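Local atomic coordinates of ribose-phosphate pyrophosphokinase (Thermus thermophilus, PDB entry 7PN0), a protein that catalyses the transfer of a diphosphate group from ATP to ribose 5-phosphate, giving phosphoribosyl pyrophosphate (PRPP). Residues G8-P13 against I54-V59; R122-T127 against P288-A293; N162-A167 against G207-K212; T198-R203 against V231-Q236; K265-T270 against P279-L284. One frame throughout, in Å; residues are numbered along the deposited sequence.

Contact 1 (G8-P13 against I54-V59); sequences GQSNRP and IVQSFV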
# COMPACT_ATOMS: atom_id res chain seq x y z
N GLY A 8 10.85 -9.58 24.22
CA GLY A 8 10.11 -10.84 24.14
C GLY A 8 10.76 -11.87 25.04
O GLY A 8 11.57 -11.46 25.91
N GLN A 9 10.44 -13.16 24.87
CA GLN A 9 10.90 -14.26 25.76
C GLN A 9 12.25 -14.80 25.28
O GLN A 9 12.92 -15.50 26.06
CB GLN A 9 9.88 -15.39 25.86
CG GLN A 9 8.52 -14.92 26.36
CD GLN A 9 7.58 -16.05 26.68
OE1 GLN A 9 6.62 -15.88 27.43
NE2 GLN A 9 7.85 -17.23 26.14
N SER A 10 12.69 -14.45 24.08
CA SER A 10 13.89 -15.05 23.46
C SER A 10 15.17 -14.72 24.26
O SER A 10 15.99 -15.63 24.42
CB SER A 10 14.03 -14.64 22.00
OG SER A 10 14.33 -13.24 21.90
N ASN A 11 15.42 -13.47 24.62
CA ASN A 11 16.72 -13.04 25.19
C ASN A 11 16.52 -11.90 26.18
O ASN A 11 17.06 -10.79 26.00
CB ASN A 11 17.71 -12.74 24.07
CG ASN A 11 19.14 -12.81 24.57
OD1 ASN A 11 19.38 -12.89 25.78
ND2 ASN A 11 20.09 -12.78 23.65
N ARG A 12 15.71 -12.15 27.20
CA ARG A 12 15.40 -11.13 28.22
C ARG A 12 16.70 -10.66 28.89
O ARG A 12 16.89 -9.48 29.10
CB ARG A 12 14.40 -11.68 29.22
CG ARG A 12 13.93 -10.65 30.23
CD ARG A 12 12.93 -11.26 31.18
NE ARG A 12 12.69 -10.39 32.32
CZ ARG A 12 11.87 -9.34 32.32
NH1 ARG A 12 11.19 -9.02 31.22
NH2 ARG A 12 11.72 -8.63 33.42
N PRO A 13 17.68 -11.53 29.17
CA PRO A 13 18.95 -11.08 29.76
C PRO A 13 19.70 -10.05 28.89
O PRO A 13 20.21 -9.07 29.45
CB PRO A 13 19.73 -12.39 29.90
CG PRO A 13 18.63 -13.41 30.11
CD PRO A 13 17.62 -13.00 29.04
N ILE A 54 12.00 -3.02 20.67
CA ILE A 54 11.53 -4.34 21.17
C ILE A 54 12.60 -5.32 20.80
O ILE A 54 12.88 -5.45 19.60
CB ILE A 54 10.17 -4.74 20.61
CG1 ILE A 54 9.08 -3.75 21.00
CG2 ILE A 54 9.80 -6.17 20.95
CD1 ILE A 54 8.00 -3.72 19.94
N VAL A 55 13.18 -5.99 21.80
CA VAL A 55 14.28 -6.96 21.58
C VAL A 55 13.73 -8.39 21.41
O VAL A 55 13.09 -8.97 22.32
CB VAL A 55 15.30 -6.89 22.73
CG1 VAL A 55 16.51 -7.76 22.49
CG2 VAL A 55 15.75 -5.46 22.98
N GLN A 56 14.11 -9.04 20.32
CA GLN A 56 13.78 -10.48 20.11
C GLN A 56 14.79 -11.09 19.16
O GLN A 56 14.96 -10.54 18.06
CB GLN A 56 12.37 -10.63 19.56
CG GLN A 56 11.92 -12.08 19.54
CD GLN A 56 11.28 -12.47 20.85
OE1 GLN A 56 11.90 -12.42 21.92
NE2 GLN A 56 10.02 -12.82 20.78
N SER A 57 15.44 -12.19 19.57
CA SER A 57 16.31 -13.00 18.68
C SER A 57 15.52 -14.22 18.20
O SER A 57 14.61 -14.69 18.92
CB SER A 57 17.61 -13.38 19.34
OG SER A 57 18.46 -12.26 19.37
N PHE A 58 15.87 -14.72 17.01
CA PHE A 58 15.21 -15.87 16.36
C PHE A 58 15.88 -17.15 16.84
O PHE A 58 16.59 -17.79 16.07
CB PHE A 58 15.29 -15.71 14.85
CG PHE A 58 14.28 -14.77 14.28
CD1 PHE A 58 14.29 -13.42 14.59
CD2 PHE A 58 13.26 -15.23 13.46
CE1 PHE A 58 13.31 -12.56 14.13
CE2 PHE A 58 12.31 -14.35 12.96
CZ PHE A 58 12.38 -13.01 13.26
N VAL A 59 15.63 -17.50 18.10
CA VAL A 59 16.15 -18.74 18.76
C VAL A 59 14.96 -19.62 19.15
O VAL A 59 13.81 -19.16 19.21
CB VAL A 59 17.01 -18.39 19.98
CG1 VAL A 59 18.26 -17.59 19.60
CG2 VAL A 59 16.22 -17.61 21.01
O HOH W 1 14.45 -10.84 24.02

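Contact 2 (R122-T127 against P288-A293); sequences RVLTMT and PLFAEA. With SO4 (sulfate ion), chain F.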
# COMPACT_ATOMS: atom_id res chain seq x y z
N ARG A 122 11.49 0.39 11.76
CA ARG A 122 12.95 0.30 11.67
C ARG A 122 13.36 -1.05 12.20
O ARG A 122 12.62 -1.66 13.00
CB ARG A 122 13.77 1.28 12.54
CG ARG A 122 13.31 2.72 12.64
CD ARG A 122 14.23 3.48 13.57
NE ARG A 122 15.60 3.40 13.10
CZ ARG A 122 16.08 4.06 12.04
NH1 ARG A 122 17.33 3.89 11.69
NH2 ARG A 122 15.33 4.93 11.36
N VAL A 123 14.57 -1.46 11.85
CA VAL A 123 15.17 -2.70 12.38
C VAL A 123 16.58 -2.31 12.84
O VAL A 123 17.20 -1.48 12.18
CB VAL A 123 15.22 -3.86 11.36
CG1 VAL A 123 16.01 -5.03 11.84
CG2 VAL A 123 13.84 -4.32 11.00
N LEU A 124 17.02 -2.94 13.91
CA LEU A 124 18.40 -2.88 14.44
C LEU A 124 18.86 -4.32 14.59
O LEU A 124 18.17 -5.06 15.29
CB LEU A 124 18.44 -2.15 15.80
CG LEU A 124 19.81 -2.14 16.50
CD1 LEU A 124 20.85 -1.52 15.60
CD2 LEU A 124 19.71 -1.45 17.86
N THR A 125 19.95 -4.71 13.92
CA THR A 125 20.37 -6.12 13.89
C THR A 125 21.88 -6.18 13.86
O THR A 125 22.52 -5.15 13.69
CB THR A 125 19.66 -6.89 12.76
OG1 THR A 125 19.93 -8.28 12.85
CG2 THR A 125 20.05 -6.44 11.37
N MET A 126 22.42 -7.38 13.90
CA MET A 126 23.90 -7.56 13.91
C MET A 126 24.23 -8.77 13.04
O MET A 126 23.52 -9.76 13.10
CB MET A 126 24.44 -7.73 15.32
CG MET A 126 25.92 -8.08 15.37
SD MET A 126 26.52 -8.15 17.11
CE MET A 126 26.79 -6.42 17.44
N THR A 127 25.32 -8.67 12.30
CA THR A 127 25.86 -9.79 11.51
C THR A 127 24.73 -10.54 10.78
O THR A 127 24.52 -11.77 11.04
CB THR A 127 26.75 -10.69 12.37
OG1 THR A 127 27.69 -9.91 13.10
CG2 THR A 127 27.47 -11.71 11.50
N PRO A 288 26.42 -3.58 25.38
CA PRO A 288 26.84 -2.19 25.34
C PRO A 288 26.80 -1.56 23.95
O PRO A 288 26.45 -0.42 23.81
CB PRO A 288 28.29 -2.19 25.87
CG PRO A 288 28.37 -3.50 26.66
CD PRO A 288 27.47 -4.48 25.91
N LEU A 289 27.12 -2.34 22.92
CA LEU A 289 27.07 -1.83 21.54
C LEU A 289 25.62 -1.65 21.11
O LEU A 289 25.29 -0.61 20.52
CB LEU A 289 27.80 -2.77 20.59
CG LEU A 289 27.85 -2.29 19.14
CD1 LEU A 289 28.46 -0.89 19.02
CD2 LEU A 289 28.58 -3.28 18.28
N PHE A 290 24.73 -2.59 21.41
CA PHE A 290 23.30 -2.37 21.04
C PHE A 290 22.75 -1.15 21.79
O PHE A 290 22.00 -0.34 21.22
CB PHE A 290 22.47 -3.62 21.33
CG PHE A 290 22.46 -4.60 20.20
CD1 PHE A 290 23.46 -5.55 20.05
CD2 PHE A 290 21.41 -4.59 19.30
CE1 PHE A 290 23.42 -6.47 19.00
CE2 PHE A 290 21.36 -5.53 18.29
CZ PHE A 290 22.37 -6.44 18.12
N ALA A 291 23.10 -1.01 23.07
CA ALA A 291 22.64 0.15 23.87
C ALA A 291 23.13 1.46 23.24
O ALA A 291 22.32 2.39 23.09
CB ALA A 291 23.07 -0.01 25.29
N GLU A 292 24.38 1.54 22.81
CA GLU A 292 24.94 2.74 22.17
C GLU A 292 24.18 3.00 20.86
O GLU A 292 23.89 4.16 20.59
CB GLU A 292 26.44 2.62 21.93
CG GLU A 292 27.10 3.93 21.54
CD GLU A 292 26.82 5.07 22.49
OE1 GLU A 292 26.78 4.82 23.71
OE2 GLU A 292 26.58 6.22 22.02
N ALA A 293 23.96 1.96 20.04
CA ALA A 293 23.22 2.12 18.77
C ALA A 293 21.81 2.67 19.06
O ALA A 293 21.37 3.65 18.42
CB ALA A 293 23.21 0.79 18.04
S SO4 F . 30.00 -8.62 10.47
O1 SO4 F . 30.35 -7.27 10.12
O2 SO4 F . 29.62 -8.62 11.87
O3 SO4 F . 31.16 -9.52 10.28
O4 SO4 F . 28.89 -9.06 9.70

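Contact 3 (N162-A167 against G207-K212); sequences NAVVVA and GEVEGK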
# COMPACT_ATOMS: atom_id res chain seq x y z
N ASN A 162 52.44 -15.45 16.61
CA ASN A 162 52.49 -16.80 15.99
C ASN A 162 51.10 -17.23 15.52
O ASN A 162 50.83 -18.47 15.46
CB ASN A 162 53.09 -17.80 16.99
CG ASN A 162 53.28 -19.19 16.43
OD1 ASN A 162 53.09 -20.18 17.15
ND2 ASN A 162 53.64 -19.29 15.16
N ALA A 163 50.25 -16.27 15.15
CA ALA A 163 48.83 -16.51 14.79
C ALA A 163 48.63 -16.36 13.28
O ALA A 163 49.38 -15.58 12.63
CB ALA A 163 47.95 -15.56 15.56
N VAL A 164 47.63 -17.06 12.75
CA VAL A 164 47.18 -16.90 11.34
C VAL A 164 45.65 -17.02 11.32
O VAL A 164 45.10 -17.86 12.02
CB VAL A 164 47.86 -17.96 10.46
CG1 VAL A 164 47.56 -19.36 10.95
CG2 VAL A 164 47.50 -17.80 8.99
N VAL A 165 44.99 -16.20 10.53
CA VAL A 165 43.53 -16.33 10.30
C VAL A 165 43.31 -17.30 9.12
O VAL A 165 43.92 -17.11 8.05
CB VAL A 165 42.88 -14.94 10.10
CG1 VAL A 165 41.39 -15.04 9.86
CG2 VAL A 165 43.17 -14.02 11.27
N VAL A 166 42.46 -18.29 9.29
CA VAL A 166 42.22 -19.32 8.25
C VAL A 166 40.76 -19.23 7.82
O VAL A 166 39.89 -19.32 8.71
CB VAL A 166 42.55 -20.72 8.77
CG1 VAL A 166 42.31 -21.77 7.70
CG2 VAL A 166 43.97 -20.78 9.33
N ALA A 167 40.51 -19.12 6.52
CA ALA A 167 39.17 -19.38 5.95
C ALA A 167 39.09 -20.84 5.52
O ALA A 167 39.94 -21.28 4.75
CB ALA A 167 38.92 -18.46 4.79
N GLY A 207 48.93 -20.24 2.14
CA GLY A 207 49.47 -19.70 3.40
C GLY A 207 50.06 -20.82 4.24
O GLY A 207 50.03 -22.00 3.81
N GLU A 208 50.55 -20.47 5.42
CA GLU A 208 51.19 -21.43 6.36
C GLU A 208 50.39 -21.51 7.66
O GLU A 208 50.03 -20.44 8.21
CB GLU A 208 52.63 -20.97 6.61
CG GLU A 208 53.60 -21.44 5.53
CD GLU A 208 54.44 -20.34 4.93
OE1 GLU A 208 53.87 -19.28 4.58
OE2 GLU A 208 55.67 -20.53 4.80
N VAL A 209 50.15 -22.72 8.16
CA VAL A 209 49.57 -22.90 9.52
C VAL A 209 50.46 -23.78 10.40
O VAL A 209 50.17 -23.86 11.61
CB VAL A 209 48.15 -23.48 9.41
CG1 VAL A 209 47.27 -22.59 8.54
CG2 VAL A 209 48.17 -24.91 8.90
N GLU A 210 51.49 -24.43 9.85
CA GLU A 210 52.21 -25.46 10.64
C GLU A 210 52.83 -24.77 11.87
O GLU A 210 53.55 -23.79 11.67
CB GLU A 210 53.28 -26.18 9.82
CG GLU A 210 53.84 -27.38 10.56
CD GLU A 210 55.01 -28.05 9.89
OE1 GLU A 210 55.67 -28.89 10.54
OE2 GLU A 210 55.28 -27.72 8.71
N GLY A 211 52.51 -25.28 13.07
CA GLY A 211 53.00 -24.78 14.38
C GLY A 211 52.43 -23.42 14.74
O GLY A 211 52.94 -22.77 15.70
N LYS A 212 51.38 -22.97 14.03
CA LYS A 212 50.82 -21.62 14.26
C LYS A 212 49.52 -21.77 15.06
O LYS A 212 48.92 -22.86 15.07
CB LYS A 212 50.61 -20.85 12.95
CG LYS A 212 51.83 -20.81 12.03
CD LYS A 212 52.53 -19.47 11.98
CE LYS A 212 51.97 -18.54 10.92
NZ LYS A 212 52.96 -17.50 10.53

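Contact 4 (T198-R203 against V231-Q236); sequences TEVRVR and VEALMQ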
# COMPACT_ATOMS: atom_id res chain seq x y z
N THR A 198 33.63 -38.70 9.50
CA THR A 198 34.52 -39.23 10.58
C THR A 198 35.97 -38.91 10.18
O THR A 198 36.83 -38.78 11.08
CB THR A 198 34.33 -40.73 10.83
OG1 THR A 198 33.33 -40.87 11.84
CG2 THR A 198 35.58 -41.45 11.30
N GLU A 199 36.22 -38.83 8.86
CA GLU A 199 37.47 -38.31 8.27
C GLU A 199 37.15 -37.11 7.37
O GLU A 199 36.08 -37.12 6.71
CB GLU A 199 38.18 -39.40 7.47
CG GLU A 199 38.25 -40.74 8.18
CD GLU A 199 38.69 -41.90 7.30
OE1 GLU A 199 38.55 -43.06 7.74
OE2 GLU A 199 39.18 -41.63 6.17
N VAL A 200 38.03 -36.11 7.38
CA VAL A 200 38.04 -34.96 6.44
C VAL A 200 39.44 -34.90 5.84
O VAL A 200 40.43 -35.12 6.59
CB VAL A 200 37.61 -33.63 7.12
CG1 VAL A 200 37.18 -33.84 8.56
CG2 VAL A 200 38.65 -32.52 7.03
N ARG A 201 39.52 -34.66 4.53
CA ARG A 201 40.76 -34.70 3.72
C ARG A 201 41.20 -33.26 3.41
O ARG A 201 40.37 -32.50 2.88
CB ARG A 201 40.50 -35.53 2.45
CG ARG A 201 41.38 -35.19 1.25
CD ARG A 201 40.69 -35.47 -0.08
NE ARG A 201 40.13 -36.81 -0.14
CZ ARG A 201 40.83 -37.94 -0.34
NH1 ARG A 201 42.14 -37.91 -0.50
NH2 ARG A 201 40.20 -39.11 -0.37
N VAL A 202 42.46 -32.91 3.72
CA VAL A 202 43.07 -31.62 3.30
C VAL A 202 43.48 -31.74 1.82
O VAL A 202 44.47 -32.43 1.54
CB VAL A 202 44.27 -31.21 4.18
CG1 VAL A 202 44.78 -29.82 3.81
CG2 VAL A 202 43.90 -31.26 5.66
N ARG A 203 42.74 -31.10 0.92
CA ARG A 203 43.03 -31.07 -0.54
C ARG A 203 44.13 -30.03 -0.81
O ARG A 203 45.12 -30.38 -1.44
CB ARG A 203 41.78 -30.73 -1.37
CG ARG A 203 40.80 -31.88 -1.55
CD ARG A 203 39.86 -31.67 -2.74
NE ARG A 203 40.11 -32.57 -3.87
CZ ARG A 203 39.21 -32.89 -4.81
NH1 ARG A 203 37.98 -32.40 -4.76
NH2 ARG A 203 39.54 -33.71 -5.79
N VAL A 231 38.62 -27.28 12.11
CA VAL A 231 39.59 -27.56 13.21
C VAL A 231 40.31 -28.87 12.88
O VAL A 231 41.56 -28.90 13.04
CB VAL A 231 38.91 -27.61 14.59
CG1 VAL A 231 39.89 -28.06 15.67
CG2 VAL A 231 38.32 -26.26 14.95
N GLU A 232 39.57 -29.91 12.49
CA GLU A 232 40.17 -31.24 12.18
C GLU A 232 41.16 -31.07 11.02
O GLU A 232 42.30 -31.56 11.13
CB GLU A 232 39.10 -32.28 11.82
CG GLU A 232 38.37 -32.87 13.01
CD GLU A 232 37.56 -34.10 12.64
OE1 GLU A 232 37.64 -34.55 11.47
OE2 GLU A 232 36.85 -34.62 13.50
N ALA A 233 40.75 -30.39 9.94
CA ALA A 233 41.60 -30.11 8.76
C ALA A 233 42.89 -29.40 9.21
O ALA A 233 43.96 -29.74 8.69
CB ALA A 233 40.89 -29.27 7.74
N LEU A 234 42.76 -28.42 10.11
CA LEU A 234 43.88 -27.54 10.53
C LEU A 234 44.85 -28.34 11.40
O LEU A 234 46.08 -28.15 11.25
CB LEU A 234 43.31 -26.33 11.29
CG LEU A 234 42.94 -25.14 10.41
CD1 LEU A 234 42.05 -24.14 11.16
CD2 LEU A 234 44.20 -24.44 9.89
N MET A 235 44.35 -29.22 12.26
CA MET A 235 45.25 -30.08 13.07
C MET A 235 45.91 -31.11 12.13
O MET A 235 47.10 -31.36 12.29
CB MET A 235 44.52 -30.77 14.22
CG MET A 235 43.92 -29.80 15.25
SD MET A 235 45.00 -28.43 15.82
CE MET A 235 46.13 -29.34 16.88
N GLN A 236 45.22 -31.60 11.10
CA GLN A 236 45.84 -32.53 10.10
C GLN A 236 46.92 -31.78 9.32
O GLN A 236 47.89 -32.44 8.93
CB GLN A 236 44.82 -33.15 9.14
CG GLN A 236 43.97 -34.24 9.77
CD GLN A 236 42.70 -34.53 8.98
OE1 GLN A 236 42.58 -34.21 7.80
NE2 GLN A 236 41.73 -35.11 9.66

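Contact 5 (K265-T270 against P279-L284); sequences KEVAAT and PKLRTL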
# COMPACT_ATOMS: atom_id res chain seq x y z
N LYS A 265 40.52 -25.08 21.05
CA LYS A 265 40.89 -24.61 22.40
C LYS A 265 39.70 -23.92 23.04
O LYS A 265 39.52 -24.04 24.26
CB LYS A 265 42.04 -23.62 22.36
CG LYS A 265 43.40 -24.28 22.21
CD LYS A 265 43.67 -25.25 23.35
CE LYS A 265 45.09 -25.77 23.36
NZ LYS A 265 45.38 -26.44 24.65
N GLU A 266 39.03 -23.09 22.26
CA GLU A 266 37.97 -22.24 22.82
C GLU A 266 37.08 -21.79 21.68
O GLU A 266 37.59 -21.64 20.55
CB GLU A 266 38.60 -21.04 23.52
CG GLU A 266 37.66 -20.27 24.38
CD GLU A 266 38.41 -19.36 25.33
OE1 GLU A 266 38.61 -18.21 25.00
OE2 GLU A 266 38.82 -19.84 26.39
N VAL A 267 35.82 -21.54 22.02
CA VAL A 267 34.82 -21.05 21.04
C VAL A 267 34.12 -19.87 21.69
O VAL A 267 33.50 -20.06 22.76
CB VAL A 267 33.85 -22.17 20.64
CG1 VAL A 267 32.84 -21.67 19.60
CG2 VAL A 267 34.61 -23.39 20.13
N ALA A 268 34.25 -18.71 21.08
CA ALA A 268 33.67 -17.45 21.58
C ALA A 268 32.54 -17.05 20.63
O ALA A 268 32.71 -17.18 19.40
CB ALA A 268 34.72 -16.38 21.67
N ALA A 269 31.47 -16.51 21.19
CA ALA A 269 30.33 -15.96 20.43
C ALA A 269 29.74 -14.84 21.26
O ALA A 269 30.02 -14.78 22.47
CB ALA A 269 29.36 -17.04 20.13
N THR A 270 28.98 -13.94 20.63
CA THR A 270 28.32 -12.87 21.39
C THR A 270 27.09 -13.46 22.10
O THR A 270 26.78 -14.70 21.98
CB THR A 270 27.94 -11.69 20.46
OG1 THR A 270 26.76 -12.12 19.77
CG2 THR A 270 29.07 -11.26 19.56
N PRO A 279 32.55 -25.96 28.94
CA PRO A 279 33.91 -25.68 29.39
C PRO A 279 34.70 -24.78 28.44
O PRO A 279 35.44 -23.96 28.90
CB PRO A 279 34.57 -27.07 29.45
CG PRO A 279 33.42 -28.01 29.71
CD PRO A 279 32.25 -27.41 28.96
N LYS A 280 34.56 -24.95 27.13
CA LYS A 280 35.44 -24.17 26.21
C LYS A 280 34.65 -23.00 25.59
O LYS A 280 35.21 -22.33 24.71
CB LYS A 280 36.02 -25.12 25.17
CG LYS A 280 36.76 -26.31 25.78
CD LYS A 280 37.58 -27.09 24.79
CE LYS A 280 36.74 -28.08 24.02
NZ LYS A 280 37.46 -28.60 22.83
N LEU A 281 33.43 -22.76 26.04
CA LEU A 281 32.59 -21.66 25.46
C LEU A 281 32.88 -20.34 26.18
O LEU A 281 32.95 -20.34 27.39
CB LEU A 281 31.12 -22.10 25.55
CG LEU A 281 30.77 -23.36 24.75
CD1 LEU A 281 29.26 -23.56 24.76
CD2 LEU A 281 31.28 -23.29 23.33
N ARG A 282 33.07 -19.25 25.45
CA ARG A 282 33.26 -17.88 25.99
C ARG A 282 32.21 -16.94 25.39
O ARG A 282 31.84 -17.12 24.20
CB ARG A 282 34.66 -17.39 25.66
CG ARG A 282 35.14 -16.23 26.51
CD ARG A 282 35.78 -16.68 27.82
NE ARG A 282 37.06 -16.00 28.05
CZ ARG A 282 38.22 -16.61 28.31
NH1 ARG A 282 38.31 -17.93 28.40
NH2 ARG A 282 39.31 -15.88 28.52
N THR A 283 31.75 -15.98 26.18
CA THR A 283 30.74 -14.99 25.75
C THR A 283 31.36 -13.62 25.56
O THR A 283 32.12 -13.16 26.42
CB THR A 283 29.58 -14.94 26.74
OG1 THR A 283 28.98 -16.23 26.77
CG2 THR A 283 28.55 -13.90 26.33
N LEU A 284 31.03 -12.96 24.45
CA LEU A 284 31.50 -11.61 24.10
C LEU A 284 30.24 -10.73 24.09
O LEU A 284 29.43 -10.81 23.13
CB LEU A 284 32.19 -11.59 22.73
CG LEU A 284 33.20 -12.71 22.44
CD1 LEU A 284 33.70 -12.61 21.00
CD2 LEU A 284 34.37 -12.67 23.43

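Contact 1 (G8-P13 against I54-V59)
Ser-10 and Gln-56 meet where two neighbouring strands of the five-stranded parallel sheet, 3-7 and 51-55, run out into loops at their C-terminal ends. The strand pairing makes its last step here: Gly-8 N donates to Val-55 O at 3.0 Å. Beyond it, side chains take over. Gln-56 OE1 accepts two bonds from one residue, from Ser-10 N at 3.1 Å and from Ser-10 OG at 2.6 Å. Both donors sit well above the amide plane, on the same face of it. Ser-10 OG lies between its own backbone N and carbonyl carbon (chi1 68°). From there it also accepts from Ser-57 N, at 2.8 Å. The hydroxyl therefore links the side chain of Gln-56 to the next peptide. The bend of Gln-56 at chi2 (88°) turns its amide back over Gly-8, whose CA is 3.3 Å from Gln-56 OE1. The amide is fixed at its other end too, since Gln-56 NE2 donates to His-65 O and Glu-68 OE1 on helix 62-78. Loops at this end of a parallel sheet commonly carry the active site in alpha/beta folds; the nearest bound ADP is about 12 Å from the Val-59 side chain, and the contact does not touch it. The loop 8-11 leads into helix 12-21, with Asn-11 at the N-cap and its OD1 bonded to Leu-14 N. A water accepts from Asn-11 N and donates to Val-55 O, 2.9 Å away. Val-59 CG2 touches Ser-10 CB at 3.8 Å.

Contact 2 (R122-T127 against P288-A293)
Phe-290 packs against Leu-124 and Met-126, the two side chains that strand 122-126 turns toward helix 287-299. This is helix-on-sheet packing in an alpha/beta fold. The helix follows the last strand of the seven-stranded sheet, yet it lies on the five-stranded parallel sheet, so it ties the two halves of the chain together. Helix and strand run nearly antiparallel, at 155°, with their axes 10.1 Å apart. The Phe-290 ring reaches down between the two strand residues. Leu-124 CD2 touches Phe-290 CD2 at 3.9 Å, and Met-126 CB meets Phe-290 CZ at 3.7 Å. Met-126 adds an oblique Met-aromatic contact, its SD 5.3 Å from the centroid of the Phe-290 ring. Its chain runs straight out from the strand and bends only at chi3 (-81°). That places CE against both Phe-290 CE1 and Leu-289 CD2, 3.7 Å from the latter. On the other flank, Leu-124 CD1 rests on Ala-293 CB at 4.1 Å. Just past the strand, Thr-127 turns to a sulfate ion, probably picked up from the crystallisation solution, which Ser-145, Ala-146 and Arg-175 also bind: Thr-127 OG1 donates to sulfate O2 at 2.6 Å.

Contact 3 (N162-A167 against G207-K212)
Asn-162 and Lys-212 bring the start of strand 163-167 beside a type II beta turn, Val-209 to Lys-212, with their CA atoms 5.4 Å apart. The turn is closed by its own bond, Lys-212 N to Val-209 O at 2.8 Å. Gly-211 takes its third position with positive phi (69°). The side chain of Lys-212 bends at chi2 and chi3 and folds over the strand. Its CB lies 3.5 Å from Asn-162 O. The same CB meets Val-164 CG1 at 3.9 Å, and the two side chains cross at about a right angle. The Asn-162 side chain passes obliquely over the aliphatic part of Lys-212, with its amide close to the carbonyl of Gly-211. With CG1 of Val-164 between its backbone N and carbonyl carbon (chi1 58°), both methyls come near the loop. Val-164 CG2 rests near Glu-208 O, at 3.7 Å. Further along, Val-209 CG1 reaches two valines of the strand. It is 3.8 Å from Val-166 CG2 and 4.0 Å from Val-164 CG1. The loop joins edge strand 200-206 to strand 213-218, which pairs with 163-167 through Thr-213 and Leu-215. Leu-234 of helix 225-236 packs on both Val-166 and Val-209, while Val-165, on the other face of the strand, packs on helix 173-183.

Contact 4 (T198-R203 against V231-Q236)
Val-200 and Val-202 turn the same face of edge strand 200-206 toward Ala-233 of helix 225-236. This is helix-on-sheet packing in the alpha/beta half that holds the seven-stranded sheet. The axes approach to 8.2 Å and lie 58° apart. Thr-198, before the strand, only skirts the contact, and its side chain points away. Val-200 comes next and has more surface buried here than its neighbours. Its CG2 packs on Ala-233 CB at 4.0 Å. Its other branch, CG1, is modelled 3.0 Å from Glu-232 OE1, with chi1 near 0°. That placement looks strained, and the rotamer is doubtful. The backbone N of Val-200 is buried here and has no polar partner in the model. Its carbonyl oxygen faces the side-chain amide of Gln-236, which the extended chain carries across from the helix. Arg-201 points away from the helix, and its backbone pairs with Glu-193 of strand 187-194. Val-202 comes back to the helix, its CA 5.9 Å from Ala-233 CA. Its side chain slides past Gln-236 in the opposite direction, with Val-202 CG2 4.1 Å from Gln-236 CB. The same CG2 lies 3.4 Å from Ala-233 O.

Contact 5 (K265-T270 against P279-L284)
Val-267, Ala-269, Arg-282 and Leu-284 supply the four backbone bonds that join two parallel strands. Val-267 N donates to Lys-280 O at 2.9 Å, and Arg-282 N returns a bond to Val-267 O at 2.8 Å. Ala-269 N then donates to Arg-282 O at 3.1 Å, and Leu-284 N to Ala-269 O at 2.9 Å. Val-267 and Ala-269 thus spend both N and O on strand 281-284. Ala-268 pairs instead with Ala-244 and Ala-246 of strand 241-246, and Glu-266 with Ala-244. CA-H...O contacts support the pairing, as from Ala-268 CA to Arg-282 O at 3.2 Å. The charged pair is Glu-266 and Arg-282. Glu-266 is extended, with CG anti to the backbone N (chi1 -167°), and its OE2 forms a salt bridge to Arg-282 NH1 at 2.8 Å. The carboxylate and guanidinium planes are 52° apart. Glu-266 OE1 sits over one guanidinium face, toward its rim. Both carboxylate oxygens have a second partner: OE1 bonds Tyr-153 OH, and OE2 pairs with Arg-157. Arg-157 and Arg-282 come close to each other, and the shared carboxylate probably eases that. Lys-280 NZ donates to Ile-259 O and Val-264 O, and Thr-270 OG1 bonds Thr-247 O and Thr-272 N. Apolar contacts line both faces: Val-267 CB meets Leu-281 CD2 at 3.9 Å, and Ala-268 CB meets Leu-284 CD1 at 4.0 Å. Strand 281-284 is the outermost on this side of the seven-stranded sheet, and parallel pairing with helices on both faces is typical of the alpha/beta PRTase-like fold.

Contacts 1 and 2 are buried and both reach the five-stranded parallel sheet, but contact 1 works by polar bonds and a water while contact 2 is apolar packing. Contacts 3, 4 and 5 belong to the seven-stranded sheet and are only partly buried. Contacts 3 and 4 touch through Leu-234 of helix 225-236; both mix valine packing with polar groups near the surface. Contact 5 lies at the other side of that sheet, about 20 Å from contact 3 between centres, and is the one made by strand pairing and a salt bridge. Its strand 281-284 leads directly into the helix of contact 2, linking the two sheets.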